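Long-range contacts in YfkN protein (PDB 3GVE), which belongs to the calcineurin-like phosphoesterase family and holds a manganese and a magnesium ion side by side in one two-metal site: residues A[62-67]-A[106-111]; A[214-219]-A[247-252]; A[110-115]-A[177-182]. One frame throughout, in Å; residues are numbered along the deposited sequence. Where two conformers were deposited one is given.

How the contacts relate
Following the chain, contact 1 opens just after strand 57-61 and closes 39 residues later, past helices 70-85 and 91-98, at the loop before helix 115-123. Contact 3 starts where contact 1 ends, sharing Glu110 and Phe111, and closes a longer, strand-rich excursion onto the short helices around 177-182. Contact 2 comes last: the end of strand 210-215 and the loop after strand 244-247 enclose helix 232-238. The contacts follow in series, contacts 1 and 3 overlapping only at that shared piece; none nests or crosses. Contacts 1 and 2 meet at both metals and through Asn62 with His216 and Ala215, while Trp178 of contact 3 reaches His249 of contact 2.

Contact 1 of 3, residues A[62-67]-A[106-111]; sequences NGDLIQ and LGNHEF. With MG (magnesium ion), chain D; MN (manganese (II) ion), chain C.
Glu110 turns its carboxylate, on a chain bent at chi2 (70°), into the backbone of 62-67; three N-H groups there and one of its own segment grip it. OE1 uses its syn lone pair for Asp64 N (2.8 Å) and takes Gly107 N on the anti side. OE2 receives Leu65 N at 2.8 Å with its syn lone pair and Ile66 N at 3.1 Å, nearly head-on to the C-O bond. A buried acid suits so donor-rich a place.

Asp64 divides its work: OD1 accepts His109 N (2.9 Å, 159°), while OD2 bridges manganese (2.3 Å) and magnesium (2.4 Å). Beside it, Asn108 OD1 binds magnesium at 2.1 Å. His109 brings its ring edge to Asp64 OD2; the Gln67 side chain crosses that of His109 at a slant, amide and ring planes 20° apart, NE2 near ND1 but not bonded to it. His109 ND1 is hydrogen-bonded to Asn112 OD1. Gly63 adopts backbone angles that call for glycine, and Gly107 lets the two chains come close. Asp19, His21 and His251 complete the manganese site, His216 and His249 the magnesium site. The GD and GNHE sequences meeting here are signature motifs of the calcineurin-like metallophosphoesterases.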
loop_
_atom_site.group_PDB
_atom_site.type_symbol
_atom_site.label_atom_id
_atom_site.label_comp_id
_atom_site.label_asym_id
_atom_site.label_seq_id
_atom_site.Cartn_x
_atom_site.Cartn_y
_atom_site.Cartn_z
ATOM N N ASN A 62 -3.653 18.192 -0.294
ATOM C CA ASN A 62 -3.579 17.937 -1.729
ATOM C C ASN A 62 -4.326 16.717 -2.275
ATOM O O ASN A 62 -4.098 16.331 -3.411
ATOM C CB ASN A 62 -2.108 17.879 -2.156
ATOM C CG ASN A 62 -1.899 18.328 -3.601
ATOM O OD1 ASN A 62 -2.509 19.288 -4.055
ATOM N ND2 ASN A 62 -1.003 17.630 -4.317
ATOM N N GLY A 63 -5.226 16.138 -1.478
ATOM C CA GLY A 63 -6.060 15.042 -1.949
ATOM C C GLY A 63 -5.505 13.648 -1.687
ATOM O O GLY A 63 -4.456 13.492 -1.087
ATOM N N ASP A 64 -6.233 12.635 -2.151
ATOM C CA ASP A 64 -6.050 11.225 -1.728
ATOM C C ASP A 64 -6.071 11.174 -0.187
ATOM O O ASP A 64 -5.163 10.676 0.468
ATOM C CB ASP A 64 -4.776 10.591 -2.320
ATOM C CG ASP A 64 -5.021 9.923 -3.654
ATOM O OD1 ASP A 64 -6.102 10.154 -4.232
ATOM O OD2 ASP A 64 -4.106 9.200 -4.111
ATOM N N LEU A 65 -7.149 11.723 0.360
ATOM C CA LEU A 65 -7.325 11.969 1.790
ATOM C C LEU A 65 -8.305 11.010 2.485
ATOM O O LEU A 65 -8.025 10.529 3.564
ATOM C CB LEU A 65 -7.797 13.413 1.988
ATOM C CG LEU A 65 -8.265 13.782 3.398
ATOM C CD1 LEU A 65 -7.100 13.778 4.353
ATOM C CD2 LEU A 65 -8.961 15.169 3.380
ATOM N N ILE A 66 -9.450 10.761 1.864
ATOM C CA ILE A 66 -10.554 10.104 2.546
ATOM C C ILE A 66 -10.641 8.597 2.346
ATOM O O ILE A 66 -11.507 7.952 2.918
ATOM C CB ILE A 66 -11.909 10.746 2.148
ATOM C CG1 ILE A 66 -12.279 10.393 0.696
ATOM C CG2 ILE A 66 -11.877 12.250 2.391
ATOM C CD1 ILE A 66 -13.656 10.900 0.264
ATOM N N GLN A 67 -9.750 8.044 1.538
ATOM C CA GLN A 67 -9.786 6.629 1.179
ATOM C C GLN A 67 -8.414 6.003 1.332
ATOM O O GLN A 67 -7.410 6.648 1.117
ATOM C CB GLN A 67 -10.230 6.496 -0.280
ATOM C CG GLN A 67 -10.499 5.058 -0.727
ATOM C CD GLN A 67 -9.253 4.264 -1.130
ATOM O OE1 GLN A 67 -9.275 3.036 -1.145
ATOM N NE2 GLN A 67 -8.204 4.946 -1.477
ATOM N N LEU A 106 -9.249 17.423 -4.722
ATOM C CA LEU A 106 -9.599 16.054 -4.986
ATOM C C LEU A 106 -8.436 15.302 -5.571
ATOM O O LEU A 106 -7.821 15.681 -6.520
ATOM C CB LEU A 106 -10.791 15.984 -5.933
ATOM C CG LEU A 106 -11.987 16.849 -5.485
ATOM C CD1 LEU A 106 -13.083 16.794 -6.481
ATOM C CD2 LEU A 106 -12.483 16.533 -4.109
ATOM N N GLY A 107 -8.156 14.142 -4.933
ATOM C CA GLY A 107 -7.231 13.206 -5.520
ATOM C C GLY A 107 -8.101 12.131 -6.220
ATOM O O GLY A 107 -9.351 12.118 -6.155
ATOM N N ASN A 108 -7.409 11.257 -6.968
ATOM C CA ASN A 108 -8.177 10.211 -7.695
ATOM C C ASN A 108 -9.008 9.345 -6.763
ATOM O O ASN A 108 -10.113 8.905 -7.059
ATOM C CB ASN A 108 -7.280 9.333 -8.603
ATOM C CG ASN A 108 -5.966 8.910 -7.938
ATOM O OD1 ASN A 108 -5.139 9.708 -7.497
ATOM N ND2 ASN A 108 -5.838 7.626 -7.766
ATOM N N HIS A 109 -8.449 9.036 -5.601
ATOM C CA HIS A 109 -9.139 8.115 -4.644
ATOM C C HIS A 109 -10.388 8.747 -4.003
ATOM O O HIS A 109 -11.184 7.976 -3.452
ATOM C CB HIS A 109 -8.162 7.529 -3.630
ATOM C CG HIS A 109 -7.283 6.505 -4.251
ATOM N ND1 HIS A 109 -7.744 5.245 -4.607
ATOM C CD2 HIS A 109 -6.005 6.583 -4.671
ATOM C CE1 HIS A 109 -6.751 4.565 -5.190
ATOM N NE2 HIS A 109 -5.678 5.352 -5.217
ATOM N N GLU A 110 -10.563 10.062 -4.098
ATOM C CA GLU A 110 -11.790 10.685 -3.612
ATOM C C GLU A 110 -13.027 10.220 -4.379
ATOM O O GLU A 110 -14.108 10.366 -3.881
ATOM C CB GLU A 110 -11.667 12.222 -3.675
ATOM C CG GLU A 110 -11.287 12.902 -2.338
ATOM C CD GLU A 110 -9.868 12.612 -1.924
ATOM O OE1 GLU A 110 -8.984 12.687 -2.779
ATOM O OE2 GLU A 110 -9.637 12.311 -0.766
ATOM N N PHE A 111 -12.825 9.659 -5.557
ATOM C CA PHE A 111 -13.925 9.220 -6.406
ATOM C C PHE A 111 -14.310 7.760 -6.226
ATOM O O PHE A 111 -15.273 7.312 -6.804
ATOM C CB PHE A 111 -13.563 9.491 -7.873
ATOM C CG PHE A 111 -13.418 10.956 -8.186
ATOM C CD1 PHE A 111 -14.524 11.715 -8.493
ATOM C CD2 PHE A 111 -12.186 11.575 -8.123
ATOM C CE1 PHE A 111 -14.397 13.068 -8.748
ATOM C CE2 PHE A 111 -12.058 12.909 -8.368
ATOM C CZ PHE A 111 -13.154 13.653 -8.684
HETATM MG MG MG D . -3.415 9.814 -6.350
HETATM MN MN MN C . -2.157 8.320 -3.335
HETATM O O HOH W 1 -1.621 8.413 -5.470
HETATM O O HOH W 2 -2.725 6.286 -4.099
#

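Contact 2 of 3, residues A[214-219]-A[247-252]; sequences LAHTGI and SGHQHG. With MG (magnesium ion), chain D; MN (manganese (II) ion), chain C.
From Ala215 beside Ser247 to Gly218 beside Gln250, the two backbones run side by side in the same direction, with Thr217 CA 5.0 Å from His249 CA. The backbone link itself is slight, a weak bond from Gly248 N to Thr217 O, so side chains do most of the joining.

Gln250 does so with both ends of its amide. OE1 accepts Ile219 N at 2.9 Å in an almost straight bond (171°), although the donor stands well above the carbonyl plane; NE2 returns a bond to Ile219 O at 3.1 Å. One glutamine thereby pairs with the backbone N-H and C=O of a single residue, and the chain extended beyond CG gives it the reach. Gly218 suits its place because the amide carbon of Gln250 lies where a side chain would have to go. In one of its two conformers, Ser247 OG donates to a lone pair of Thr217 O, so this bond may be part-time.

The histidines converge on the metals. His216 NE2 binds magnesium at 2.3 Å and His249 ND1 at 2.4 Å, neither ring lying over the face of the other (planes at 69°); His249 N sits over a face of His216, offset toward its edge. Further along, His251 NE2 binds manganese at 2.2 Å, and water 1 bridges the two ions. His216 ND1 is held by Asn62 O, and Glu229 partners His249. Rings of His216 and His249 therefore each give one nitrogen to magnesium and the other to the protein, which fixes their rotation and should keep the ligand geometry well defined.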
loop_
_atom_site.group_PDB
_atom_site.type_symbol
_atom_site.label_atom_id
_atom_site.label_comp_id
_atom_site.label_asym_id
_atom_site.label_seq_id
_atom_site.Cartn_x
_atom_site.Cartn_y
_atom_site.Cartn_z
ATOM N N LEU A 214 -3.199 23.320 -5.905
ATOM C CA LEU A 214 -3.270 22.029 -5.259
ATOM C C LEU A 214 -3.336 21.001 -6.396
ATOM O O LEU A 214 -4.387 20.604 -6.854
ATOM C CB LEU A 214 -4.474 21.990 -4.322
ATOM C CG LEU A 214 -4.538 23.184 -3.344
ATOM C CD1 LEU A 214 -5.765 23.115 -2.462
ATOM C CD2 LEU A 214 -3.290 23.328 -2.492
ATOM N N ALA A 215 -2.152 20.634 -6.867
ATOM C CA ALA A 215 -2.021 19.810 -8.049
ATOM C C ALA A 215 -1.853 18.357 -7.653
ATOM O O ALA A 215 -0.772 17.926 -7.312
ATOM C CB ALA A 215 -0.832 20.291 -8.875
ATOM N N HIS A 216 -2.952 17.610 -7.698
ATOM C CA HIS A 216 -2.883 16.189 -7.345
ATOM C C HIS A 216 -2.371 15.426 -8.553
ATOM O O HIS A 216 -3.115 14.826 -9.307
ATOM C CB HIS A 216 -4.188 15.563 -6.823
ATOM C CG HIS A 216 -3.957 14.198 -6.245
ATOM N ND1 HIS A 216 -3.593 14.014 -4.932
ATOM C CD2 HIS A 216 -3.886 12.975 -6.825
ATOM C CE1 HIS A 216 -3.352 12.734 -4.715
ATOM N NE2 HIS A 216 -3.532 12.080 -5.846
ATOM N N THR A 217 -1.058 15.490 -8.695
ATOM C CA THR A 217 -0.361 15.005 -9.877
ATOM C C THR A 217 1.125 15.144 -9.574
ATOM O O THR A 217 1.521 16.019 -8.848
ATOM C CB THR A 217 -0.796 15.805 -11.137
ATOM O OG1 THR A 217 -0.211 15.240 -12.312
ATOM C CG2 THR A 217 -0.432 17.291 -11.037
ATOM N N GLY A 218 1.925 14.246 -10.127
ATOM C CA GLY A 218 3.339 14.188 -9.833
ATOM C C GLY A 218 4.199 14.878 -10.865
ATOM O O GLY A 218 3.735 15.651 -11.684
ATOM N N ILE A 219 5.480 14.544 -10.806
ATOM C CA ILE A 219 6.553 15.246 -11.490
ATOM C C ILE A 219 7.273 14.291 -12.420
ATOM O O ILE A 219 7.617 13.196 -12.021
ATOM C CB ILE A 219 7.592 15.800 -10.457
ATOM C CG1 ILE A 219 6.946 16.832 -9.525
ATOM C CG2 ILE A 219 8.825 16.350 -11.167
ATOM C CD1 ILE A 219 7.712 17.084 -8.223
ATOM N N SER A 247 2.376 19.257 -4.922
ATOM C CA SER A 247 2.337 18.096 -5.778
ATOM C C SER A 247 2.138 16.884 -4.888
ATOM O O SER A 247 2.415 16.885 -3.721
ATOM C CB SER A 247 3.650 18.008 -6.568
ATOM O OG SER A 247 3.732 16.858 -7.389
ATOM N N GLY A 248 1.638 15.838 -5.496
ATOM C CA GLY A 248 1.391 14.558 -4.835
ATOM C C GLY A 248 1.308 13.423 -5.855
ATOM O O GLY A 248 2.022 13.430 -6.842
ATOM N N HIS A 249 0.401 12.497 -5.564
ATOM C CA HIS A 249 0.012 11.378 -6.401
ATOM C C HIS A 249 1.084 10.283 -6.468
ATOM O O HIS A 249 0.767 9.134 -6.300
ATOM C CB HIS A 249 -0.423 11.860 -7.789
ATOM C CG HIS A 249 -0.949 10.772 -8.668
ATOM N ND1 HIS A 249 -2.054 10.015 -8.335
ATOM C CD2 HIS A 249 -0.520 10.317 -9.869
ATOM C CE1 HIS A 249 -2.281 9.141 -9.299
ATOM N NE2 HIS A 249 -1.363 9.299 -10.237
ATOM N N GLN A 250 2.335 10.646 -6.740
ATOM C CA GLN A 250 3.418 9.674 -6.917
ATOM C C GLN A 250 3.937 9.066 -5.612
ATOM O O GLN A 250 4.604 8.047 -5.628
ATOM C CB GLN A 250 4.584 10.295 -7.686
ATOM C CG GLN A 250 4.377 10.349 -9.185
ATOM C CD GLN A 250 5.403 11.226 -9.886
ATOM O OE1 GLN A 250 5.956 12.137 -9.311
ATOM N NE2 GLN A 250 5.618 10.955 -11.154
ATOM N N HIS A 251 3.619 9.687 -4.487
ATOM C CA HIS A 251 4.108 9.210 -3.191
ATOM C C HIS A 251 5.652 9.323 -3.093
ATOM O O HIS A 251 6.279 8.611 -2.320
ATOM C CB HIS A 251 3.621 7.768 -2.879
ATOM C CG HIS A 251 2.130 7.627 -2.709
ATOM N ND1 HIS A 251 1.569 6.556 -2.055
ATOM C CD2 HIS A 251 1.089 8.399 -3.117
ATOM C CE1 HIS A 251 0.253 6.683 -2.043
ATOM N NE2 HIS A 251 -0.068 7.781 -2.700
ATOM N N GLY A 252 6.235 10.238 -3.868
ATOM C CA GLY A 252 7.666 10.520 -3.840
ATOM C C GLY A 252 8.036 11.731 -3.001
ATOM O O GLY A 252 7.200 12.222 -2.251
HETATM MG MG MG D . -3.415 9.814 -6.350
HETATM MN MN MN C . -2.157 8.320 -3.335
HETATM O O HOH W 1 -1.621 8.413 -5.470
HETATM O O HOH W 2 -2.725 6.286 -4.099
#

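Contact 3 of 3, residues A[110-115]-A[177-182]; sequences EFNYGL and TWDKKN
Hydrogen bonds between polar side chains begin with Asn112 and Asp179. ND2 of Asn112 donates to OD2 of Asp179 at 2.8 Å, with the acceptor in the amide plane and on the syn side of the carboxylate, the two flat groups turned 54° from each other. CG of Asn112 lies anti to the carbonyl carbon (chi1 -70°), which keeps it beside the residue's own backbone N, from where ND2 reaches the acid. Its OD1 is taken by His109 ND1, so an asparagine, with a donor and an acceptor on one group, can join the aspartate to the histidine.

Side chain to backbone, Asn182 ND2 comes up to the turn and donates to Phe111 O at 3.2 Å in a bent bond. The same oxygen accepts Gly114 N, the closing bond of the type I turn from Phe111 to Gly114. The two N-H groups of Asn182 ND2 are shared among three acceptors, Asn112 O and Asp179 OD1 being served only weakly.

Water makes a further set of links. Water 3 donates to Asp179 OD1 at 2.7 Å and, weakly, to Asn112 O; water 4 accepts from Leu115 N at 3.0 Å and donates to Asn182 O at 2.8 Å.

Packing is lighter. Phe111 CB rests 3.5 Å from Asp179 OD2, and Leu115 CD1 lies 4.0 Å from Asn182 O, while Leu183 touches both hydrophobic side chains.

Gly114 tolerates the positive phi of 96° that leads into helix 115-123, at whose N-cap it sits. The arrangement is a type I turn running into a helix, docked on the junction of helices 175-178 and 180-183; through Asn112, its side chain about 9 Å from magnesium, and His109 it connects to the edge of the two-metal site of this metallophosphoesterase fold.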
loop_
_atom_site.group_PDB
_atom_site.type_symbol
_atom_site.label_atom_id
_atom_site.label_comp_id
_atom_site.label_asym_id
_atom_site.label_seq_id
_atom_site.Cartn_x
_atom_site.Cartn_y
_atom_site.Cartn_z
ATOM N N GLU A 110 -10.563 10.062 -4.098
ATOM C CA GLU A 110 -11.790 10.685 -3.612
ATOM C C GLU A 110 -13.027 10.220 -4.379
ATOM O O GLU A 110 -14.108 10.366 -3.881
ATOM C CB GLU A 110 -11.667 12.222 -3.675
ATOM C CG GLU A 110 -11.287 12.902 -2.338
ATOM C CD GLU A 110 -9.868 12.612 -1.924
ATOM O OE1 GLU A 110 -8.984 12.687 -2.779
ATOM O OE2 GLU A 110 -9.637 12.311 -0.766
ATOM N N PHE A 111 -12.825 9.659 -5.557
ATOM C CA PHE A 111 -13.925 9.220 -6.406
ATOM C C PHE A 111 -14.310 7.760 -6.226
ATOM O O PHE A 111 -15.273 7.312 -6.804
ATOM C CB PHE A 111 -13.563 9.491 -7.873
ATOM C CG PHE A 111 -13.418 10.956 -8.186
ATOM C CD1 PHE A 111 -14.524 11.715 -8.493
ATOM C CD2 PHE A 111 -12.186 11.575 -8.123
ATOM C CE1 PHE A 111 -14.397 13.068 -8.748
ATOM C CE2 PHE A 111 -12.058 12.909 -8.368
ATOM C CZ PHE A 111 -13.154 13.653 -8.684
ATOM N N ASN A 112 -13.536 7.025 -5.432
ATOM C CA ASN A 112 -13.696 5.569 -5.300
ATOM C C ASN A 112 -15.055 5.148 -4.730
ATOM O O ASN A 112 -15.511 4.054 -4.974
ATOM C CB ASN A 112 -12.624 4.958 -4.376
ATOM C CG ASN A 112 -11.207 4.946 -4.949
ATOM O OD1 ASN A 112 -10.311 4.549 -4.240
ATOM N ND2 ASN A 112 -11.008 5.352 -6.188
ATOM N N TYR A 113 -15.684 6.018 -3.954
ATOM C CA TYR A 113 -16.943 5.682 -3.289
ATOM C C TYR A 113 -18.147 6.349 -3.954
ATOM O O TYR A 113 -19.242 6.348 -3.410
ATOM C CB TYR A 113 -16.859 6.052 -1.806
ATOM C CG TYR A 113 -15.827 5.251 -1.040
ATOM C CD1 TYR A 113 -15.619 3.916 -1.322
ATOM C CD2 TYR A 113 -15.079 5.821 -0.042
ATOM C CE1 TYR A 113 -14.689 3.181 -0.641
ATOM C CE2 TYR A 113 -14.135 5.075 0.655
ATOM C CZ TYR A 113 -13.959 3.757 0.353
ATOM O OH TYR A 113 -13.033 3.028 1.044
ATOM N N GLY A 114 -17.927 6.903 -5.140
ATOM C CA GLY A 114 -19.008 7.488 -5.914
ATOM C C GLY A 114 -19.143 8.987 -5.746
ATOM O O GLY A 114 -18.659 9.556 -4.801
ATOM N N LEU A 115 -19.829 9.619 -6.682
ATOM C CA LEU A 115 -19.977 11.068 -6.711
ATOM C C LEU A 115 -20.831 11.611 -5.557
ATOM O O LEU A 115 -20.554 12.668 -5.046
ATOM C CB LEU A 115 -20.563 11.518 -8.052
ATOM C CG LEU A 115 -19.621 11.370 -9.268
ATOM C CD1 LEU A 115 -20.390 11.513 -10.583
ATOM C CD2 LEU A 115 -18.488 12.404 -9.227
ATOM N N THR A 177 -10.592 6.135 -16.145
ATOM C CA THR A 177 -10.233 4.724 -16.199
ATOM C C THR A 177 -10.337 4.078 -14.817
ATOM O O THR A 177 -10.994 3.079 -14.640
ATOM C CB THR A 177 -8.793 4.557 -16.734
ATOM O OG1 THR A 177 -8.742 5.066 -18.063
ATOM C CG2 THR A 177 -8.366 3.090 -16.758
ATOM N N TRP A 178 -9.674 4.670 -13.834
ATOM C CA TRP A 178 -9.629 4.103 -12.488
ATOM C C TRP A 178 -11.007 3.959 -11.848
ATOM O O TRP A 178 -11.231 3.046 -11.084
ATOM C CB TRP A 178 -8.724 4.954 -11.590
ATOM C CG TRP A 178 -7.298 5.044 -12.048
ATOM C CD1 TRP A 178 -6.563 4.066 -12.638
ATOM C CD2 TRP A 178 -6.440 6.172 -11.916
ATOM N NE1 TRP A 178 -5.291 4.516 -12.886
ATOM C CE2 TRP A 178 -5.193 5.815 -12.462
ATOM C CE3 TRP A 178 -6.610 7.464 -11.414
ATOM C CZ2 TRP A 178 -4.118 6.693 -12.492
ATOM C CZ3 TRP A 178 -5.540 8.334 -11.452
ATOM C CH2 TRP A 178 -4.315 7.948 -11.992
ATOM N N ASP A 179 -11.890 4.906 -12.140
ATOM C CA ASP A 179 -13.263 4.921 -11.610
ATOM C C ASP A 179 -14.297 4.955 -12.748
ATOM O O ASP A 179 -15.298 5.635 -12.686
ATOM C CB ASP A 179 -13.468 6.078 -10.614
ATOM C CG ASP A 179 -13.304 5.630 -9.181
ATOM O OD1 ASP A 179 -13.989 4.678 -8.781
ATOM O OD2 ASP A 179 -12.476 6.202 -8.464
ATOM N N LYS A 180 -14.015 4.187 -13.792
ATOM C CA LYS A 180 -14.941 4.043 -14.916
ATOM C C LYS A 180 -16.408 3.767 -14.486
ATOM O O LYS A 180 -17.315 4.430 -14.930
ATOM C CB LYS A 180 -14.446 2.958 -15.866
ATOM C CG LYS A 180 -15.279 2.828 -17.134
ATOM C CD LYS A 180 -14.552 2.010 -18.196
ATOM C CE LYS A 180 -15.437 1.726 -19.389
ATOM N NZ LYS A 180 -16.306 0.594 -19.034
ATOM N N LYS A 181 -16.613 2.816 -13.593
ATOM C CA LYS A 181 -17.972 2.469 -13.167
ATOM C C LYS A 181 -18.669 3.663 -12.521
ATOM O O LYS A 181 -19.821 3.931 -12.792
ATOM C CB LYS A 181 -17.970 1.252 -12.234
ATOM C CG LYS A 181 -19.350 0.794 -11.772
ATOM C CD LYS A 181 -19.268 -0.521 -11.006
ATOM C CE LYS A 181 -20.431 -1.468 -11.344
ATOM N NZ LYS A 181 -20.487 -2.678 -10.467
ATOM N N ASN A 182 -17.954 4.385 -11.664
ATOM C CA ASN A 182 -18.561 5.526 -10.966
ATOM C C ASN A 182 -18.680 6.792 -11.787
ATOM O O ASN A 182 -19.448 7.675 -11.443
ATOM C CB ASN A 182 -17.772 5.876 -9.700
ATOM C CG ASN A 182 -17.972 4.888 -8.584
ATOM O OD1 ASN A 182 -18.979 4.214 -8.519
ATOM N ND2 ASN A 182 -16.995 4.801 -7.685
HETATM O O HOH W 3 -13.449 2.513 -7.305
HETATM O O HOH W 4 -20.711 7.958 -8.961
#